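Local coordinates for glycerol dehydratase (Clostridium butyricum, PDB 1R9D), which probably catalyses the B12-independent dehydration of glycerol to 3-hydroxypropionaldehyde by glycyl-radical chemistry, at residues A[169-174]-A[178-183]; A[250-255]-A[263-268]; A[269-274]-A[316-321]. One frame throughout, in Å; residues are numbered along the deposited sequence.

Interaction 1 (A[169-174]-A[178-183]); sequences YGKVLR and NGIINE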
# COMPACT_ATOMS: atom_id res chain seq x y z
N TYR A 169 -28.54 4.32 -5.42
CA TYR A 169 -29.13 4.98 -6.58
C TYR A 169 -30.05 6.12 -6.15
O TYR A 169 -30.04 7.20 -6.75
CB TYR A 169 -29.94 4.00 -7.43
CG TYR A 169 -29.15 2.91 -8.13
CD1 TYR A 169 -28.99 1.65 -7.55
CD2 TYR A 169 -28.58 3.14 -9.39
CE1 TYR A 169 -28.28 0.64 -8.21
CE2 TYR A 169 -27.88 2.13 -10.06
CZ TYR A 169 -27.73 0.88 -9.46
OH TYR A 169 -27.06 -0.12 -10.12
N GLY A 170 -30.84 5.88 -5.12
CA GLY A 170 -31.77 6.88 -4.63
C GLY A 170 -31.12 8.19 -4.23
O GLY A 170 -31.68 9.26 -4.48
N LYS A 171 -29.95 8.11 -3.62
CA LYS A 171 -29.24 9.31 -3.19
C LYS A 171 -28.75 10.14 -4.36
O LYS A 171 -28.94 11.35 -4.38
CB LYS A 171 -28.04 8.93 -2.31
CG LYS A 171 -27.25 10.13 -1.81
CD LYS A 171 -26.08 9.67 -0.94
CE LYS A 171 -25.29 10.85 -0.39
NZ LYS A 171 -24.13 10.39 0.43
N VAL A 172 -28.12 9.49 -5.34
CA VAL A 172 -27.61 10.20 -6.50
C VAL A 172 -28.74 10.79 -7.34
O VAL A 172 -28.60 11.86 -7.92
CB VAL A 172 -26.74 9.29 -7.38
CG1 VAL A 172 -26.17 10.09 -8.55
CG2 VAL A 172 -25.61 8.68 -6.56
N LEU A 173 -29.87 10.09 -7.41
CA LEU A 173 -31.01 10.60 -8.17
C LEU A 173 -31.49 11.90 -7.55
O LEU A 173 -31.94 12.81 -8.24
CB LEU A 173 -32.16 9.58 -8.18
CG LEU A 173 -32.02 8.38 -9.12
CD1 LEU A 173 -33.14 7.38 -8.86
CD2 LEU A 173 -32.06 8.86 -10.56
N ARG A 174 -31.38 11.99 -6.23
CA ARG A 174 -31.81 13.18 -5.51
C ARG A 174 -30.84 14.36 -5.58
O ARG A 174 -31.24 15.48 -5.87
CB ARG A 174 -32.07 12.85 -4.03
CG ARG A 174 -32.63 14.03 -3.24
CD ARG A 174 -32.85 13.70 -1.78
NE ARG A 174 -31.60 13.68 -1.01
CZ ARG A 174 -31.03 12.58 -0.52
NH1 ARG A 174 -31.59 11.39 -0.73
NH2 ARG A 174 -29.91 12.67 0.18
N ASN A 178 -23.34 16.45 -8.79
CA ASN A 178 -22.86 17.66 -8.12
C ASN A 178 -22.99 17.50 -6.61
O ASN A 178 -22.14 17.97 -5.85
CB ASN A 178 -23.67 18.90 -8.54
CG ASN A 178 -23.43 19.32 -9.97
OD1 ASN A 178 -22.33 19.15 -10.50
ND2 ASN A 178 -24.45 19.89 -10.60
N GLY A 179 -24.06 16.83 -6.19
CA GLY A 179 -24.30 16.62 -4.77
C GLY A 179 -23.23 15.76 -4.11
O GLY A 179 -22.85 16.00 -2.96
N ILE A 180 -22.75 14.77 -4.85
CA ILE A 180 -21.71 13.87 -4.36
C ILE A 180 -20.41 14.65 -4.25
O ILE A 180 -19.70 14.58 -3.25
CB ILE A 180 -21.53 12.67 -5.31
CG1 ILE A 180 -22.85 11.89 -5.43
CG2 ILE A 180 -20.42 11.76 -4.81
CD1 ILE A 180 -23.38 11.37 -4.09
N ILE A 181 -20.10 15.41 -5.30
CA ILE A 181 -18.89 16.23 -5.32
C ILE A 181 -18.90 17.18 -4.13
O ILE A 181 -17.89 17.32 -3.43
CB ILE A 181 -18.79 17.06 -6.62
CG1 ILE A 181 -18.61 16.12 -7.82
CG2 ILE A 181 -17.62 18.04 -6.53
CD1 ILE A 181 -18.58 16.83 -9.16
N ASN A 182 -20.04 17.81 -3.87
CA ASN A 182 -20.12 18.75 -2.76
C ASN A 182 -19.97 18.08 -1.40
O ASN A 182 -19.43 18.68 -0.47
CB ASN A 182 -21.43 19.54 -2.81
CG ASN A 182 -21.47 20.51 -3.97
OD1 ASN A 182 -20.43 21.05 -4.38
ND2 ASN A 182 -22.66 20.76 -4.51
N GLU A 183 -20.42 16.83 -1.28
CA GLU A 183 -20.28 16.11 -0.02
C GLU A 183 -18.81 15.78 0.18
O GLU A 183 -18.30 15.82 1.30
CB GLU A 183 -21.11 14.83 -0.03
CG GLU A 183 -20.86 13.94 1.18
CD GLU A 183 -21.95 12.90 1.39
OE1 GLU A 183 -22.34 12.25 0.40
OE2 GLU A 183 -22.40 12.74 2.54

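Interaction 2 (A[250-255]-A[263-268]); sequences SKVSGE and ACQLFW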
# COMPACT_ATOMS: atom_id res chain seq x y z
N SER A 250 -28.48 17.26 -20.50
CA SER A 250 -27.83 18.50 -20.07
C SER A 250 -28.14 18.81 -18.61
O SER A 250 -27.28 19.30 -17.88
CB SER A 250 -28.27 19.67 -20.94
OG SER A 250 -27.65 19.59 -22.22
N LYS A 251 -29.37 18.53 -18.18
CA LYS A 251 -29.74 18.79 -16.80
C LYS A 251 -29.17 17.77 -15.81
O LYS A 251 -28.50 18.15 -14.85
CB LYS A 251 -31.26 18.81 -16.64
CG LYS A 251 -31.67 19.00 -15.19
CD LYS A 251 -33.15 18.83 -14.96
CE LYS A 251 -33.45 18.94 -13.47
NZ LYS A 251 -34.90 18.84 -13.18
N VAL A 252 -29.42 16.49 -16.05
CA VAL A 252 -28.93 15.45 -15.15
C VAL A 252 -27.43 15.19 -15.26
O VAL A 252 -26.91 14.27 -14.64
CB VAL A 252 -29.68 14.11 -15.34
CG1 VAL A 252 -31.17 14.34 -15.17
CG2 VAL A 252 -29.37 13.51 -16.71
N SER A 253 -26.73 16.00 -16.06
CA SER A 253 -25.30 15.82 -16.20
C SER A 253 -24.67 16.01 -14.82
O SER A 253 -23.72 15.31 -14.47
CB SER A 253 -24.72 16.84 -17.20
OG SER A 253 -25.13 18.16 -16.89
N GLY A 254 -25.22 16.94 -14.05
CA GLY A 254 -24.70 17.19 -12.71
C GLY A 254 -25.77 17.35 -11.66
O GLY A 254 -25.54 17.10 -10.48
N GLU A 255 -26.96 17.77 -12.07
CA GLU A 255 -28.07 17.96 -11.14
C GLU A 255 -28.85 16.67 -10.91
O GLU A 255 -28.71 15.71 -11.66
CB GLU A 255 -29.01 19.04 -11.66
CG GLU A 255 -28.41 20.44 -11.68
CD GLU A 255 -29.25 21.43 -12.46
OE1 GLU A 255 -29.34 21.30 -13.70
OE2 GLU A 255 -29.83 22.34 -11.83
N ALA A 263 -35.35 10.94 -14.08
CA ALA A 263 -34.93 9.90 -13.14
C ALA A 263 -34.48 8.65 -13.89
O ALA A 263 -33.46 8.05 -13.55
CB ALA A 263 -36.08 9.57 -12.19
N CYS A 264 -35.23 8.26 -14.92
CA CYS A 264 -34.87 7.08 -15.72
C CYS A 264 -33.53 7.24 -16.43
O CYS A 264 -32.73 6.31 -16.47
CB CYS A 264 -35.96 6.78 -16.76
SG CYS A 264 -37.50 6.10 -16.09
N GLN A 265 -33.29 8.42 -16.99
CA GLN A 265 -32.04 8.65 -17.71
C GLN A 265 -30.84 8.73 -16.76
O GLN A 265 -29.78 8.20 -17.06
CB GLN A 265 -32.12 9.93 -18.54
CG GLN A 265 -30.84 10.21 -19.32
CD GLN A 265 -30.54 9.15 -20.36
OE1 GLN A 265 -31.16 9.09 -21.42
NE2 GLN A 265 -29.57 8.29 -20.06
N LEU A 266 -31.02 9.40 -15.63
CA LEU A 266 -29.92 9.53 -14.66
C LEU A 266 -29.61 8.16 -14.06
O LEU A 266 -28.45 7.82 -13.81
CB LEU A 266 -30.29 10.54 -13.57
CG LEU A 266 -29.24 10.80 -12.48
CD1 LEU A 266 -27.88 11.06 -13.11
CD2 LEU A 266 -29.68 11.98 -11.64
N PHE A 267 -30.66 7.37 -13.82
CA PHE A 267 -30.47 6.03 -13.28
C PHE A 267 -29.53 5.26 -14.21
O PHE A 267 -28.55 4.67 -13.76
CB PHE A 267 -31.80 5.28 -13.20
CG PHE A 267 -31.64 3.79 -13.06
CD1 PHE A 267 -31.31 3.22 -11.83
CD2 PHE A 267 -31.75 2.96 -14.17
CE1 PHE A 267 -31.10 1.85 -11.71
CE2 PHE A 267 -31.54 1.59 -14.07
CZ PHE A 267 -31.21 1.04 -12.83
N TRP A 268 -29.84 5.26 -15.50
CA TRP A 268 -29.01 4.52 -16.45
C TRP A 268 -27.57 5.02 -16.51
O TRP A 268 -26.65 4.22 -16.64
CB TRP A 268 -29.63 4.53 -17.85
CG TRP A 268 -28.80 3.73 -18.81
CD1 TRP A 268 -28.05 4.21 -19.85
CD2 TRP A 268 -28.53 2.33 -18.74
NE1 TRP A 268 -27.33 3.20 -20.42
CE2 TRP A 268 -27.61 2.03 -19.76
CE3 TRP A 268 -28.98 1.29 -17.91
CZ2 TRP A 268 -27.12 0.73 -19.98
CZ3 TRP A 268 -28.49 0.00 -18.12
CH2 TRP A 268 -27.57 -0.26 -19.15

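Interaction 3 (A[269-274]-A[316-321]); sequences FIHAII and IKLNDI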
# COMPACT_ATOMS: atom_id res chain seq x y z
N PHE A 269 -27.36 6.33 -16.43
CA PHE A 269 -25.99 6.84 -16.47
C PHE A 269 -25.21 6.36 -15.25
O PHE A 269 -24.04 6.00 -15.35
CB PHE A 269 -25.96 8.37 -16.54
CG PHE A 269 -26.13 8.92 -17.93
CD1 PHE A 269 -25.32 8.47 -18.97
CD2 PHE A 269 -27.08 9.90 -18.19
CE1 PHE A 269 -25.47 8.98 -20.27
CE2 PHE A 269 -27.23 10.42 -19.48
CZ PHE A 269 -26.42 9.96 -20.52
N ILE A 270 -25.85 6.36 -14.09
CA ILE A 270 -25.18 5.88 -12.88
C ILE A 270 -24.78 4.42 -13.11
O ILE A 270 -23.62 4.04 -12.93
CB ILE A 270 -26.12 5.93 -11.65
CG1 ILE A 270 -26.45 7.38 -11.30
CG2 ILE A 270 -25.46 5.24 -10.47
CD1 ILE A 270 -27.57 7.51 -10.29
N HIS A 271 -25.76 3.61 -13.50
CA HIS A 271 -25.53 2.19 -13.75
C HIS A 271 -24.48 1.95 -14.82
O HIS A 271 -23.56 1.14 -14.64
CB HIS A 271 -26.85 1.52 -14.16
CG HIS A 271 -26.80 0.02 -14.12
ND1 HIS A 271 -26.97 -0.70 -12.96
CD2 HIS A 271 -26.60 -0.89 -15.10
CE1 HIS A 271 -26.87 -1.99 -13.22
NE2 HIS A 271 -26.64 -2.13 -14.51
N ALA A 272 -24.59 2.66 -15.93
CA ALA A 272 -23.64 2.50 -17.02
C ALA A 272 -22.19 2.82 -16.65
O ALA A 272 -21.29 2.04 -16.93
CB ALA A 272 -24.07 3.36 -18.22
N ILE A 273 -21.97 3.96 -16.00
CA ILE A 273 -20.62 4.36 -15.63
C ILE A 273 -19.97 3.38 -14.65
O ILE A 273 -18.76 3.19 -14.68
CB ILE A 273 -20.61 5.80 -15.08
CG1 ILE A 273 -21.15 6.76 -16.16
CG2 ILE A 273 -19.19 6.21 -14.70
CD1 ILE A 273 -21.39 8.17 -15.69
N ILE A 274 -20.77 2.75 -13.80
CA ILE A 274 -20.21 1.78 -12.87
C ILE A 274 -19.54 0.67 -13.70
O ILE A 274 -18.45 0.21 -13.38
CB ILE A 274 -21.30 1.14 -11.98
CG1 ILE A 274 -21.80 2.16 -10.96
CG2 ILE A 274 -20.75 -0.09 -11.27
CD1 ILE A 274 -22.94 1.67 -10.09
N ILE A 316 -34.44 -2.87 -21.85
CA ILE A 316 -33.62 -3.17 -23.01
C ILE A 316 -32.15 -2.77 -22.82
O ILE A 316 -31.25 -3.51 -23.20
CB ILE A 316 -34.20 -2.50 -24.28
CG1 ILE A 316 -35.57 -3.10 -24.59
CG2 ILE A 316 -33.25 -2.69 -25.45
CD1 ILE A 316 -36.29 -2.48 -25.78
N LYS A 317 -31.92 -1.60 -22.22
CA LYS A 317 -30.55 -1.14 -21.99
C LYS A 317 -29.78 -2.12 -21.09
O LYS A 317 -28.60 -2.36 -21.29
CB LYS A 317 -30.54 0.25 -21.34
CG LYS A 317 -31.09 1.38 -22.22
CD LYS A 317 -30.35 1.46 -23.55
CE LYS A 317 -28.86 1.72 -23.37
NZ LYS A 317 -28.13 1.68 -24.68
N LEU A 318 -30.47 -2.68 -20.10
CA LEU A 318 -29.82 -3.63 -19.20
C LEU A 318 -29.36 -4.89 -19.95
O LEU A 318 -28.55 -5.66 -19.43
CB LEU A 318 -30.78 -4.00 -18.06
CG LEU A 318 -31.03 -2.91 -17.02
CD1 LEU A 318 -32.33 -3.18 -16.29
CD2 LEU A 318 -29.86 -2.83 -16.06
N ASN A 319 -29.86 -5.09 -21.16
CA ASN A 319 -29.49 -6.24 -21.98
C ASN A 319 -28.37 -5.87 -22.95
O ASN A 319 -27.85 -6.71 -23.68
CB ASN A 319 -30.70 -6.75 -22.76
CG ASN A 319 -31.65 -7.57 -21.91
OD1 ASN A 319 -31.43 -8.76 -21.70
ND2 ASN A 319 -32.70 -6.94 -21.41
N ASP A 320 -28.00 -4.59 -22.96
CA ASP A 320 -26.96 -4.11 -23.86
C ASP A 320 -25.55 -4.40 -23.35
O ASP A 320 -24.61 -4.53 -24.12
CB ASP A 320 -27.12 -2.61 -24.08
CG ASP A 320 -26.42 -2.13 -25.33
OD1 ASP A 320 -26.12 -0.91 -25.43
OD2 ASP A 320 -26.17 -2.97 -26.23
N ILE A 321 -25.42 -4.49 -22.03
CA ILE A 321 -24.13 -4.75 -21.40
C ILE A 321 -23.73 -6.22 -21.49
O ILE A 321 -24.56 -7.11 -21.31
CB ILE A 321 -24.15 -4.32 -19.92
CG1 ILE A 321 -24.55 -2.84 -19.83
CG2 ILE A 321 -22.80 -4.57 -19.27
CD1 ILE A 321 -24.61 -2.28 -18.42

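Interaction 1 (A[169-174]-A[178-183])
Lys-171 and Glu-183 form a salt bridge across a sharp bend in helix 169-190, with Lys-171 NZ 2.6 Å from Glu-183 OE1. The carboxylate oxygen receives the ammonium group on its syn lone pair, the side that faces the other oxygen, but the pairing is lopsided: Lys-171 NZ is 3.6 Å from Glu-183 OE2, so a single short bond carries the charge contact. Both side chains are stretched out. Lys-171 is fully extended, which spends the full length of the chain on spanning the gap, and Glu-183 meets it at about a right angle. Both residues are partly exposed, so the pair lies at the solvent-facing edge of the contact.

Apolar contacts lie deeper. Ile-180 directs CD1 back toward residues 169-174, where it touches both the aliphatic part of the lysine and the adjacent valine: Ile-180 CD1 is 4.2 Å from Lys-171 CE and 4.3 Å from Val-172 CG2. The methyl reaches this place because chi1 (-60°) and chi2 (-58°) both turn the ethyl branch in the same sense, although the bond to CB does not itself head toward residues 169-174. Val-172 and Ile-180 are also the nearest backbone pair, with CA atoms 7.3 Å apart. The contact is thus a small buried apolar patch topped by an ion pair.

The axes of these two short segments run at 99° to each other, N to C, and approach to 9.3 Å, so residues 169-174 and 178-183 behave as two limbs of a kinked helix. Around them, Ile-180 and Ile-181 rest on Cys-212 of helix 197-230, while Val-172 packs on Ile-270 of helix 260-277 and Leu-173 on helix 288-298.

Interaction 2 (A[250-255]-A[263-268])
Val-252 and Leu-266 meet at their CB atoms where two consecutive helices, 236-252 and 260-277, are joined by a short connection, a helix-loop-helix unit within the pyruvate formate lyase-like part of the chain. Their backbones come close, with CA atoms 6.0 Å apart, and both residues direct CB at the opposing segment. The result is a contact made at the roots of the side chains: Val-252 CB lies 4.0 Å from Leu-266 CB.

Beyond CB, the leucine carries on toward the loop. Its CG is trans to the backbone N, and chi2 of 48° splits the two methyls between different backbone oxygens. Leu-266 CD1 comes to 3.7 Å from Val-252 O, and Leu-266 CD2 lies 3.9 Å from Glu-255 O. The branched end of Leu-266 therefore packs against the main chain as it turns out of the first helix, and no hydrogen bond links the two segments.

Gln-265 adds a lighter contact one residue earlier. Its aliphatic part approaches the valine, Gln-265 CG being 4.5 Å from Val-252 CG2, but the chain then swings away from the contact and its amide nitrogen is held by Val-73 O. Farther round, a salt bridge between Lys-251 and Glu-262 ties the two helices together near the contact.

The turn has its own internal bonds. Glu-255 N donates to Lys-251 O. Ser-253, whose CB points away from residues 263-268, folds back on the preceding turn: Ser-253 OG donates to Ser-250 O at 2.6 Å, approaching with a C=O...O angle of 129° from a position 48° out of the carbonyl plane.

Interaction 3 (A[269-274]-A[316-321])
His-271 inserts its ring between helix 260-277 and the chain that follows helix 304-317, where it meets the aliphatic ends of Leu-318 and Ile-321, so joining two helical elements of the pyruvate formate lyase-like region. These contacts across the segments are purely van der Waals. Leu-318 CD2 approaches the outer side of the ring obliquely, 3.6 Å from His-271 NE2 and 3.9 Å from His-271 CD2, and the two side chains cross at about a right angle. Ile-321 comes in at the ring edge, close to its plane, with CD1 4.1 Å from His-271 CD2. A chi1 of -166° swings the imidazole out from its helix to meet both residues.

Polar bonding takes place around this apolar contact. His-271 ND1 is hydrogen-bonded to Tyr-169 OH and His-271 NE2 to Gln-340 OE1; the amide NE2 of Gln-340 in turn bonds to Leu-318 O, so one glutamine bridges both segments. Within residues 316-321, Lys-317 NZ and Asp-320 OD1 form a long, weak salt bridge, and each has a further charged partner, Glu-70 and Arg-67 respectively.

With both ring nitrogens of a buried histidine bonded, the two bonds should hold the imidazole in one rotation. Since an amide oxygen can only accept, the bond to Gln-340 is consistent with a proton on His-271 NE2.

Helix 260-277 connects the set: interaction 2 uses its residues 263-268 and interaction 3 the next six, with centres 13 Å apart. Trp-268 of interaction 2 reaches over to interaction 3, its CH2 lying 3.2 Å from Lys-317 O and 3.7 Å from Ile-321 CD1. Interaction 1 lies 11 Å from interaction 2, centre to centre, and is joined to it by a probable backbone hydrogen bond, Asn-178 N to Gly-254 O at 2.8 Å. Toward interaction 3, 19 Å away, Val-172 CG1 packs 3.4 Å from Ile-270 CD1. Interaction 3 is nearest the chain's centre, yet the His-271 side chain is still about 13 Å from bound glycerol, which places it outside direct contact with the ligand.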